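Local coordinates for protein sulfoquinovosidase (Escherichia coli, PDB 5AEE) that hydrolyses sulfoquinovosyl diacylglycerides and simple sulfoquinovosides such as sulfoquinovosyl glycerol, releasing sulfoquinovose for sulfoglycolysis, at residues A[147-152]-A[200-205]; A[139-144]-A[205-210]. The protein carries 1 engineered substitution. All blocks are in the same frame, centred on the assembly; numbering follows the deposited sequence.

Contact 1: A[147-152]-A[200-205]; sequences PLWTSE and SCYMNF. With NSQ (4-nitrophenyl alpha-D-6-sulfoquinovoside), chain E.
The F205 ring takes L148 on one face: CD1 of L148 stands 3.7 Å from the F205 ring centroid and 7° off its normal, a CH-pi contact over the middle of the ring. W149 and Y202 meet differently, their side chains crossing at about a right angle. CE3 of W149 sits at the edge of the Y202 ring, near its plane, and 3.8 Å from Y202 CB; in turn the backbone N of Y202 lies in the plane of the indole, at its edge. H426 stacks on W149, and F55 meets it edge-to-face. Y202 lays its ring alongside P147 because its first torsion (chi1 179°) turns CG opposite the backbone N, bringing OH to 3.4 Å from P147 CB. Cutting Y202 back to an alanine would keep CB against the indole but is likely to open a gap beside P147 CB and leave W218 without the ring it meets. These side chains flank the edge of the N-terminal galactose mutarotase-like beta domain, where strands 145-148 and 203-209 run antiparallel. P147 and N204 form a non-hydrogen-bonded pair with CA atoms 4.1 Å apart, and ND2 of the N204 side-chain amide lies beside the proline ring at CG. Next to them L148 N donates to M203 O at 2.8 Å (149° at the hydrogen). Where the chains part, a water donates to L148 O at 2.9 Å and to C201 O at 2.7 Å, giving one hydrogen to each of two carbonyl oxygens that cannot bond to one another. Beyond W149 the chain enters the substrate pocket, where E152 OE1 comes within 3.2 Å of C27 on the ligand's nitrophenyl ring and forms a salt bridge with R455.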
ATOM      1  N   PRO A 147     -15.091  -1.661  -3.177  1.00 27.64           N
ATOM      2  CA  PRO A 147     -14.798  -3.085  -3.236  1.00 26.88           C
ATOM      3  C   PRO A 147     -13.361  -3.296  -2.723  1.00 27.04           C
ATOM      4  O   PRO A 147     -12.531  -2.467  -2.994  1.00 25.44           O
ATOM      5  CB  PRO A 147     -14.859  -3.391  -4.738  1.00 29.38           C
ATOM      6  CG  PRO A 147     -15.758  -2.371  -5.327  1.00 30.46           C
ATOM      7  CD  PRO A 147     -15.532  -1.137  -4.491  1.00 30.33           C
ATOM      8  N   LEU A 148     -13.145  -4.321  -1.927  1.00 24.95           N
ATOM      9  CA  LEU A 148     -11.857  -4.593  -1.285  1.00 25.12           C
ATOM     10  C   LEU A 148     -11.407  -5.994  -1.703  1.00 27.26           C
ATOM     11  O   LEU A 148     -11.783  -7.019  -1.106  1.00 26.49           O
ATOM     12  CB  LEU A 148     -11.993  -4.516   0.225  1.00 23.83           C
ATOM     13  CG  LEU A 148     -12.466  -3.157   0.793  1.00 24.38           C
ATOM     14  CD1 LEU A 148     -12.656  -3.220   2.298  1.00 24.26           C
ATOM     15  CD2 LEU A 148     -11.556  -2.015   0.418  1.00 27.37           C
ATOM     16  N   TRP A 149     -10.632  -6.009  -2.784  1.00 26.89           N
ATOM     17  CA  TRP A 149     -10.164  -7.248  -3.378  1.00 25.30           C
ATOM     18  C   TRP A 149      -8.815  -6.965  -3.919  1.00 24.46           C
ATOM     19  O   TRP A 149      -8.706  -6.172  -4.837  1.00 24.68           O
ATOM     20  CB  TRP A 149     -11.104  -7.736  -4.481  1.00 27.76           C
ATOM     21  CG  TRP A 149     -10.751  -9.132  -5.012  1.00 27.39           C
ATOM     22  CD1 TRP A 149     -10.091  -9.391  -6.171  1.00 28.60           C
ATOM     23  CD2 TRP A 149     -11.030 -10.413  -4.419  1.00 27.26           C
ATOM     24  NE1 TRP A 149      -9.938 -10.720  -6.324  1.00 28.16           N
ATOM     25  CE2 TRP A 149     -10.525 -11.382  -5.292  1.00 26.84           C
ATOM     26  CE3 TRP A 149     -11.682 -10.832  -3.251  1.00 26.01           C
ATOM     27  CZ2 TRP A 149     -10.658 -12.764  -5.069  1.00 27.76           C
ATOM     28  CZ3 TRP A 149     -11.797 -12.196  -3.009  1.00 26.99           C
ATOM     29  CH2 TRP A 149     -11.277 -13.164  -3.905  1.00 28.89           C
ATOM     30  N   THR A 150      -7.752  -7.581  -3.361  1.00 23.38           N
ATOM     31  CA  THR A 150      -6.486  -7.230  -3.868  1.00 21.76           C
ATOM     32  C   THR A 150      -6.362  -7.656  -5.321  1.00 23.25           C
ATOM     33  O   THR A 150      -6.735  -8.775  -5.699  1.00 23.93           O
ATOM     34  CB  THR A 150      -5.299  -7.746  -3.010  1.00 21.32           C
ATOM     35  OG1 THR A 150      -4.083  -7.230  -3.550  1.00 26.54           O
ATOM     36  CG2 THR A 150      -5.215  -9.223  -2.977  1.00 27.66           C
ATOM     37  N   SER A 151      -5.781  -6.817  -6.143  1.00 22.60           N
ATOM     38  CA  SER A 151      -5.556  -7.206  -7.498  1.00 23.05           C
ATOM     39  C   SER A 151      -4.480  -6.319  -8.075  1.00 23.72           C
ATOM     40  O   SER A 151      -3.913  -5.456  -7.373  1.00 25.45           O
ATOM     41  CB  SER A 151      -6.874  -6.972  -8.346  1.00 27.18           C
ATOM     42  OG  SER A 151      -7.170  -5.587  -8.511  1.00 27.81           O
ATOM     43  N   GLU A 152      -4.241  -6.460  -9.389  1.00 26.39           N
ATOM     44  CA  GLU A 152      -3.513  -5.389 -10.104  1.00 24.23           C
ATOM     45  C   GLU A 152      -4.221  -4.074  -9.975  1.00 25.42           C
ATOM     46  O   GLU A 152      -5.440  -3.959  -9.900  1.00 26.35           O
ATOM     47  CB  GLU A 152      -3.278  -5.663 -11.586  1.00 26.13           C
ATOM     48  CG  GLU A 152      -2.618  -6.979 -11.923  1.00 29.06           C
ATOM     49  CD  GLU A 152      -1.355  -7.255 -11.100  1.00 32.75           C
ATOM     50  OE1 GLU A 152      -0.405  -6.452 -11.184  1.00 33.64           O
ATOM     51  OE2 GLU A 152      -1.365  -8.265 -10.318  1.00 36.59           O
ATOM     52  N   SER A 200     -11.165 -11.716   5.631  1.00 28.46           N
ATOM     53  CA  SER A 200     -10.462 -11.481   4.388  1.00 29.64           C
ATOM     54  C   SER A 200     -11.225 -11.958   3.185  1.00 31.65           C
ATOM     55  O   SER A 200     -10.637 -12.001   2.104  1.00 32.78           O
ATOM     56  CB  SER A 200      -9.064 -12.142   4.474  1.00 29.24           C
ATOM     57  OG  SER A 200      -9.182 -13.573   4.424  1.00 30.08           O
ATOM     58  N   CYS A 201     -12.552 -12.179   3.309  1.00 27.86           N
ATOM     59  CA  CYS A 201     -13.376 -12.535   2.160  1.00 27.01           C
ATOM     60  C   CYS A 201     -13.532 -11.268   1.332  1.00 28.21           C
ATOM     61  O   CYS A 201     -13.245 -10.158   1.828  1.00 30.13           O
ATOM     62  CB  CYS A 201     -14.773 -12.971   2.617  1.00 27.62           C
ATOM     63  SG  CYS A 201     -15.469 -11.703   3.736  1.00 28.97           S
ATOM     64  N   TYR A 202     -14.056 -11.386   0.105  1.00 27.77           N
ATOM     65  CA  TYR A 202     -14.515 -10.164  -0.615  1.00 28.31           C
ATOM     66  C   TYR A 202     -15.451  -9.342   0.289  1.00 31.70           C
ATOM     67  O   TYR A 202     -16.285  -9.904   1.000  1.00 30.34           O
ATOM     68  CB  TYR A 202     -15.221 -10.514  -1.904  1.00 27.78           C
ATOM     69  CG  TYR A 202     -15.703  -9.314  -2.619  1.00 27.20           C
ATOM     70  CD1 TYR A 202     -14.871  -8.600  -3.482  1.00 30.46           C
ATOM     71  CD2 TYR A 202     -17.006  -8.857  -2.440  1.00 26.80           C
ATOM     72  CE1 TYR A 202     -15.327  -7.455  -4.126  1.00 33.18           C
ATOM     73  CE2 TYR A 202     -17.462  -7.743  -3.062  1.00 29.08           C
ATOM     74  CZ  TYR A 202     -16.649  -7.047  -3.911  1.00 30.88           C
ATOM     75  OH  TYR A 202     -17.175  -5.932  -4.484  1.00 33.17           O
ATOM     76  N   MET A 203     -15.238  -8.030   0.292  1.00 28.47           N
ATOM     77  CA  MET A 203     -16.052  -7.048   1.001  1.00 28.77           C
ATOM     78  C   MET A 203     -16.190  -5.807   0.159  1.00 28.86           C
ATOM     79  O   MET A 203     -15.338  -5.498  -0.640  1.00 28.40           O
ATOM     80  CB  MET A 203     -15.383  -6.659   2.289  1.00 29.39           C
ATOM     81  CG  MET A 203     -15.389  -7.751   3.318  1.00 31.88           C
ATOM     82  SD  MET A 203     -14.577  -7.265   4.829  1.00 33.26           S
ATOM     83  CE  MET A 203     -12.923  -7.927   4.628  1.00 34.56           C
ATOM     84  N   ASN A 204     -17.298  -5.113   0.311  1.00 28.84           N
ATOM     85  CA  ASN A 204     -17.488  -3.850  -0.290  1.00 28.67           C
ATOM     86  C   ASN A 204     -17.835  -2.877   0.849  1.00 31.28           C
ATOM     87  O   ASN A 204     -18.848  -3.046   1.494  1.00 26.27           O
ATOM     88  CB  ASN A 204     -18.627  -3.936  -1.301  1.00 33.46           C
ATOM     89  CG  ASN A 204     -18.786  -2.681  -2.091  1.00 36.48           C
ATOM     90  OD1 ASN A 204     -18.579  -1.578  -1.593  1.00 37.71           O
ATOM     91  ND2 ASN A 204     -19.196  -2.838  -3.331  1.00 41.45           N
ATOM     92  N   PHE A 205     -16.989  -1.858   1.063  1.00 27.33           N
ATOM     93  CA  PHE A 205     -17.281  -0.792   2.037  1.00 29.90           C
ATOM     94  C   PHE A 205     -17.887   0.399   1.357  1.00 26.61           C
ATOM     95  O   PHE A 205     -17.220   1.088   0.576  1.00 26.00           O
ATOM     96  CB  PHE A 205     -16.042  -0.377   2.786  1.00 29.64           C
ATOM     97  CG  PHE A 205     -15.626  -1.325   3.864  1.00 31.57           C
ATOM     98  CD1 PHE A 205     -16.092  -2.641   3.927  1.00 33.11           C
ATOM     99  CD2 PHE A 205     -14.673  -0.918   4.794  1.00 31.99           C
ATOM    100  CE1 PHE A 205     -15.657  -3.475   4.919  1.00 32.30           C
ATOM    101  CE2 PHE A 205     -14.244  -1.762   5.803  1.00 29.53           C
ATOM    102  CZ  PHE A 205     -14.720  -3.034   5.856  1.00 29.23           C
TER
HETATM  103  O12 NSQ E1681       7.054  -8.800 -13.221  1.00 24.72           O
HETATM  104  S10 NSQ E1681       8.408  -8.283 -13.534  1.00 25.37           S
HETATM  105  O13 NSQ E1681       9.533  -9.244 -13.502  1.00 25.85           O
HETATM  106  O11 NSQ E1681       8.313  -7.538 -14.788  1.00 23.56           O
HETATM  107  C6  NSQ E1681       8.868  -7.157 -12.317  1.00 25.59           C
HETATM  108  C5  NSQ E1681       7.969  -5.939 -12.154  1.00 25.03           C
HETATM  109  O5  NSQ E1681       6.795  -6.459 -11.450  1.00 23.14           O
HETATM  110  C1  NSQ E1681       5.881  -5.527 -10.956  1.00 27.15           C
HETATM  111  C2  NSQ E1681       6.581  -4.433 -10.121  1.00 25.96           C
HETATM  112  O2  NSQ E1681       5.568  -3.579  -9.664  1.00 23.30           O
HETATM  113  C3  NSQ E1681       7.648  -3.774 -10.967  1.00 24.84           C
HETATM  114  O3  NSQ E1681       8.320  -2.740 -10.281  1.00 25.41           O
HETATM  115  C4  NSQ E1681       8.675  -4.784 -11.423  1.00 26.12           C
HETATM  116  O4  NSQ E1681       9.626  -4.114 -12.305  1.00 25.75           O
HETATM  117  O1  NSQ E1681       5.271  -4.984 -12.125  1.00 31.37           O
HETATM  118  C25 NSQ E1681       4.372  -5.754 -12.749  1.00 32.64           C
HETATM  119  C26 NSQ E1681       3.220  -6.167 -12.060  1.00 32.08           C
HETATM  120  C27 NSQ E1681       2.354  -7.006 -12.697  1.00 33.42           C
HETATM  121  C28 NSQ E1681       2.582  -7.370 -14.019  1.00 33.94           C
HETATM  122  N32 NSQ E1681       1.686  -8.278 -14.617  1.00 45.13           N
HETATM  123  O33 NSQ E1681       2.064  -8.913 -15.643  1.00 47.76           O
HETATM  124  O34 NSQ E1681       0.599  -8.592 -14.017  1.00 48.37           O
HETATM  125  C29 NSQ E1681       3.745  -6.958 -14.663  1.00 34.77           C
HETATM  126  C30 NSQ E1681       4.652  -6.132 -14.024  1.00 32.78           C
HETATM  127  O   HOH W   1     -11.955  -7.751   1.692  1.00 32.57           O

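Contact 2: A[139-144]-A[205-210]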
ATOM      1  N   PHE A 139      -8.539   9.858  -1.278  1.00 29.99           N
ATOM      2  CA  PHE A 139      -8.097   9.734   0.097  1.00 29.24           C
ATOM      3  C   PHE A 139      -9.353   9.785   0.980  1.00 30.09           C
ATOM      4  O   PHE A 139      -9.735   8.782   1.591  1.00 27.33           O
ATOM      5  CB  PHE A 139      -7.052  10.821   0.423  1.00 29.10           C
ATOM      6  CG  PHE A 139      -6.628  10.863   1.876  1.00 28.55           C
ATOM      7  CD1 PHE A 139      -6.358   9.690   2.597  1.00 29.71           C
ATOM      8  CD2 PHE A 139      -6.519  12.078   2.545  1.00 28.40           C
ATOM      9  CE1 PHE A 139      -6.019   9.710   3.956  1.00 26.91           C
ATOM     10  CE2 PHE A 139      -6.169  12.113   3.908  1.00 26.40           C
ATOM     11  CZ  PHE A 139      -5.913  10.931   4.626  1.00 26.52           C
ATOM     12  N   ASP A 140     -10.023  10.931   1.041  1.00 29.24           N
ATOM     13  CA  ASP A 140     -11.381  10.912   1.633  1.00 31.58           C
ATOM     14  C   ASP A 140     -12.269  10.011   0.794  1.00 29.88           C
ATOM     15  O   ASP A 140     -12.428  10.259  -0.377  1.00 30.16           O
ATOM     16  CB  ASP A 140     -11.982  12.302   1.711  1.00 29.36           C
ATOM     17  CG  ASP A 140     -13.368  12.329   2.381  1.00 30.63           C
ATOM     18  OD1 ASP A 140     -13.859  11.373   3.046  1.00 29.07           O
ATOM     19  OD2 ASP A 140     -13.971  13.374   2.198  1.00 34.14           O
ATOM     20  N   LEU A 141     -12.822   8.968   1.413  1.00 25.14           N
ATOM     21  CA  LEU A 141     -13.529   7.957   0.715  1.00 26.35           C
ATOM     22  C   LEU A 141     -15.031   8.263   0.712  1.00 27.23           C
ATOM     23  O   LEU A 141     -15.805   7.527   0.080  1.00 25.59           O
ATOM     24  CB  LEU A 141     -13.305   6.615   1.370  1.00 24.64           C
ATOM     25  CG  LEU A 141     -11.818   6.201   1.564  1.00 24.33           C
ATOM     26  CD1 LEU A 141     -11.728   4.859   2.234  1.00 26.11           C
ATOM     27  CD2 LEU A 141     -11.033   6.199   0.270  1.00 25.90           C
ATOM     28  N   ARG A 142     -15.427   9.305   1.436  1.00 26.17           N
ATOM     29  CA  ARG A 142     -16.827   9.532   1.676  1.00 26.94           C
ATOM     30  C   ARG A 142     -17.463   9.844   0.362  1.00 26.53           C
ATOM     31  O   ARG A 142     -16.911  10.608  -0.464  1.00 27.98           O
ATOM     32  CB  ARG A 142     -17.101  10.626   2.721  1.00 28.11           C
ATOM     33  CG  ARG A 142     -18.557  10.596   3.159  1.00 28.04           C
ATOM     34  CD  ARG A 142     -18.748   9.490   4.198  1.00 30.01           C
ATOM     35  NE  ARG A 142     -20.157   9.241   4.595  1.00 31.31           N
ATOM     36  CZ  ARG A 142     -20.847   9.942   5.479  1.00 30.24           C
ATOM     37  NH1 ARG A 142     -20.334  11.050   5.979  1.00 35.15           N
ATOM     38  NH2 ARG A 142     -22.121   9.583   5.794  1.00 33.48           N
ATOM     39  N   GLY A 143     -18.591   9.209   0.151  1.00 28.62           N
ATOM     40  CA  GLY A 143     -19.439   9.461  -0.994  1.00 31.51           C
ATOM     41  C   GLY A 143     -19.333   8.348  -2.037  1.00 32.46           C
ATOM     42  O   GLY A 143     -19.968   8.449  -3.044  1.00 31.20           O
ATOM     43  N   LYS A 144     -18.514   7.314  -1.822  1.00 29.32           N
ATOM     44  CA  LYS A 144     -18.329   6.257  -2.827  1.00 31.70           C
ATOM     45  C   LYS A 144     -18.252   4.913  -2.173  1.00 29.11           C
ATOM     46  O   LYS A 144     -17.834   4.847  -1.037  1.00 30.58           O
ATOM     47  CB  LYS A 144     -17.001   6.423  -3.589  1.00 36.16           C
ATOM     48  CG  LYS A 144     -16.845   7.750  -4.273  1.00 41.08           C
ATOM     49  CD  LYS A 144     -17.619   7.757  -5.561  1.00 55.03           C
ATOM     50  CE  LYS A 144     -16.752   7.494  -6.803  1.00 62.77           C
ATOM     51  NZ  LYS A 144     -17.608   7.427  -8.031  1.00 62.60           N
ATOM     52  N   PHE A 205     -16.989  -1.858   1.063  1.00 27.33           N
ATOM     53  CA  PHE A 205     -17.281  -0.792   2.037  1.00 29.90           C
ATOM     54  C   PHE A 205     -17.887   0.399   1.357  1.00 26.61           C
ATOM     55  O   PHE A 205     -17.220   1.088   0.576  1.00 26.00           O
ATOM     56  CB  PHE A 205     -16.042  -0.377   2.786  1.00 29.64           C
ATOM     57  CG  PHE A 205     -15.626  -1.325   3.864  1.00 31.57           C
ATOM     58  CD1 PHE A 205     -16.092  -2.641   3.927  1.00 33.11           C
ATOM     59  CD2 PHE A 205     -14.673  -0.918   4.794  1.00 31.99           C
ATOM     60  CE1 PHE A 205     -15.657  -3.475   4.919  1.00 32.30           C
ATOM     61  CE2 PHE A 205     -14.244  -1.762   5.803  1.00 29.53           C
ATOM     62  CZ  PHE A 205     -14.720  -3.034   5.856  1.00 29.23           C
ATOM     63  N   ASP A 206     -19.185   0.567   1.582  1.00 26.15           N
ATOM     64  CA  ASP A 206     -19.961   1.627   0.941  1.00 27.49           C
ATOM     65  C   ASP A 206     -20.094   2.882   1.820  1.00 28.92           C
ATOM     66  O   ASP A 206     -20.782   2.867   2.871  1.00 27.28           O
ATOM     67  CB  ASP A 206     -21.343   1.143   0.590  1.00 28.48           C
ATOM     68  CG  ASP A 206     -22.034   2.072  -0.391  1.00 34.73           C
ATOM     69  OD1 ASP A 206     -21.581   3.219  -0.598  1.00 35.11           O
ATOM     70  OD2 ASP A 206     -23.038   1.646  -0.977  1.00 41.84           O
ATOM     71  N   PHE A 207     -19.446   3.961   1.349  1.00 25.47           N
ATOM     72  CA  PHE A 207     -19.392   5.209   2.080  1.00 29.03           C
ATOM     73  C   PHE A 207     -20.226   6.281   1.420  1.00 28.24           C
ATOM     74  O   PHE A 207     -20.043   7.494   1.679  1.00 29.34           O
ATOM     75  CB  PHE A 207     -17.949   5.682   2.305  1.00 29.31           C
ATOM     76  CG  PHE A 207     -17.131   4.691   3.080  1.00 28.21           C
ATOM     77  CD1 PHE A 207     -17.469   4.370   4.409  1.00 26.25           C
ATOM     78  CD2 PHE A 207     -15.986   4.142   2.535  1.00 27.95           C
ATOM     79  CE1 PHE A 207     -16.691   3.496   5.138  1.00 27.97           C
ATOM     80  CE2 PHE A 207     -15.241   3.229   3.258  1.00 31.10           C
ATOM     81  CZ  PHE A 207     -15.585   2.912   4.573  1.00 29.98           C
ATOM     82  N   SER A 208     -21.247   5.862   0.707  1.00 28.36           N
ATOM     83  CA  SER A 208     -21.939   6.864  -0.075  1.00 33.34           C
ATOM     84  C   SER A 208     -23.245   7.367   0.516  1.00 33.07           C
ATOM     85  O   SER A 208     -23.698   8.388   0.068  1.00 33.87           O
ATOM     86  CB  SER A 208     -22.110   6.408  -1.515  1.00 35.36           C
ATOM     87  OG  SER A 208     -22.822   5.233  -1.498  1.00 37.97           O
ATOM     88  N   ALA A 209     -23.846   6.683   1.481  1.00 29.64           N
ATOM     89  CA  ALA A 209     -25.104   7.173   2.046  1.00 31.71           C
ATOM     90  C   ALA A 209     -24.725   8.169   3.144  1.00 34.45           C
ATOM     91  O   ALA A 209     -23.875   7.849   3.981  1.00 32.04           O
ATOM     92  CB  ALA A 209     -25.954   6.030   2.603  1.00 30.26           C
ATOM     93  N   PRO A 210     -25.357   9.355   3.161  1.00 32.74           N
ATOM     94  CA  PRO A 210     -25.116  10.343   4.206  1.00 36.14           C
ATOM     95  C   PRO A 210     -25.347   9.851   5.637  1.00 32.91           C
ATOM     96  O   PRO A 210     -24.634  10.294   6.498  1.00 30.04           O
ATOM     97  CB  PRO A 210     -26.123  11.458   3.875  1.00 35.24           C
ATOM     98  CG  PRO A 210     -26.354  11.277   2.459  1.00 35.59           C
ATOM     99  CD  PRO A 210     -26.404   9.824   2.242  1.00 33.46           C
TER
HETATM  100  O   HOH W   2     -21.400   6.513   4.396  1.00 27.75           O
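A209 O is gripped twice: R142 NH2 donates to it at 3.1 Å, and a water that accepts from R142 NE donates to A209 O at 2.8 Å. The same NH2 reaches P210 O at 2.7 Å, but the bond is weak, bent to 125° at the hydrogen. The arginine reaches across to the A209-P210 backbone from a type II beta turn, L141 to K144, which leads into the neighbouring edge strand 145-148 of the galactose mutarotase-like domain. The carbonyls lie at the guanidinium's edge, A209 O somewhat tilted out of its plane, while NH1 turns to D127 O and Q124 O. The route of R142 depends on the bend at its chi2 (80°), which brings a side chain that leaves the backbone away from the strand back along F207 O to A209. R142 N itself donates to D140 OD1 from above the carboxylate plane, closing an Asx turn that runs from D140 to R142.

The turn is joined to the strand through both backbone groups of F207. G143 N donates to F207 O at 2.7 Å, and F207 N donates to K144 O at 3.0 Å; in each case the donor sits above the carbonyl plane. G143 has a positive phi of 105°, where a CB would jam against the carbonyl O of R142, so the turn calls for glycine here. On the buried side L141 and F207 lie side by side, with L141 CB 3.8 Å from F207 CD2 and L141 CD1 by CE2; F187 and H213 meet the phenyl ring edge-to-face. S208 CB lies 3.3 Å from G143 O. S208 OG donates to D206 OD1 on the syn side, and S208 N reaches the same oxygen from above the carboxylate plane.

In the fold
Contacts 1 and 2 lie along the same pair of neighbouring strands, 145-148 and 203-209, with centres about 15 Å apart, and F205 belongs to both. Contact 2 lies at the entry to strand 145-148, where the preceding turn meets the later part of strand 203-209, away from the annotated sites; contact 1 lies at its exit, where the chain leaves for the pocket. There the W149 side chain is about 8 Å from that of E408, an active-site residue by similarity, and E152 lines the sulfoquinovoside pocket. Of the two, only contact 1 has a segment, through E152, that reaches the bound nitrophenyl sulfoquinovoside.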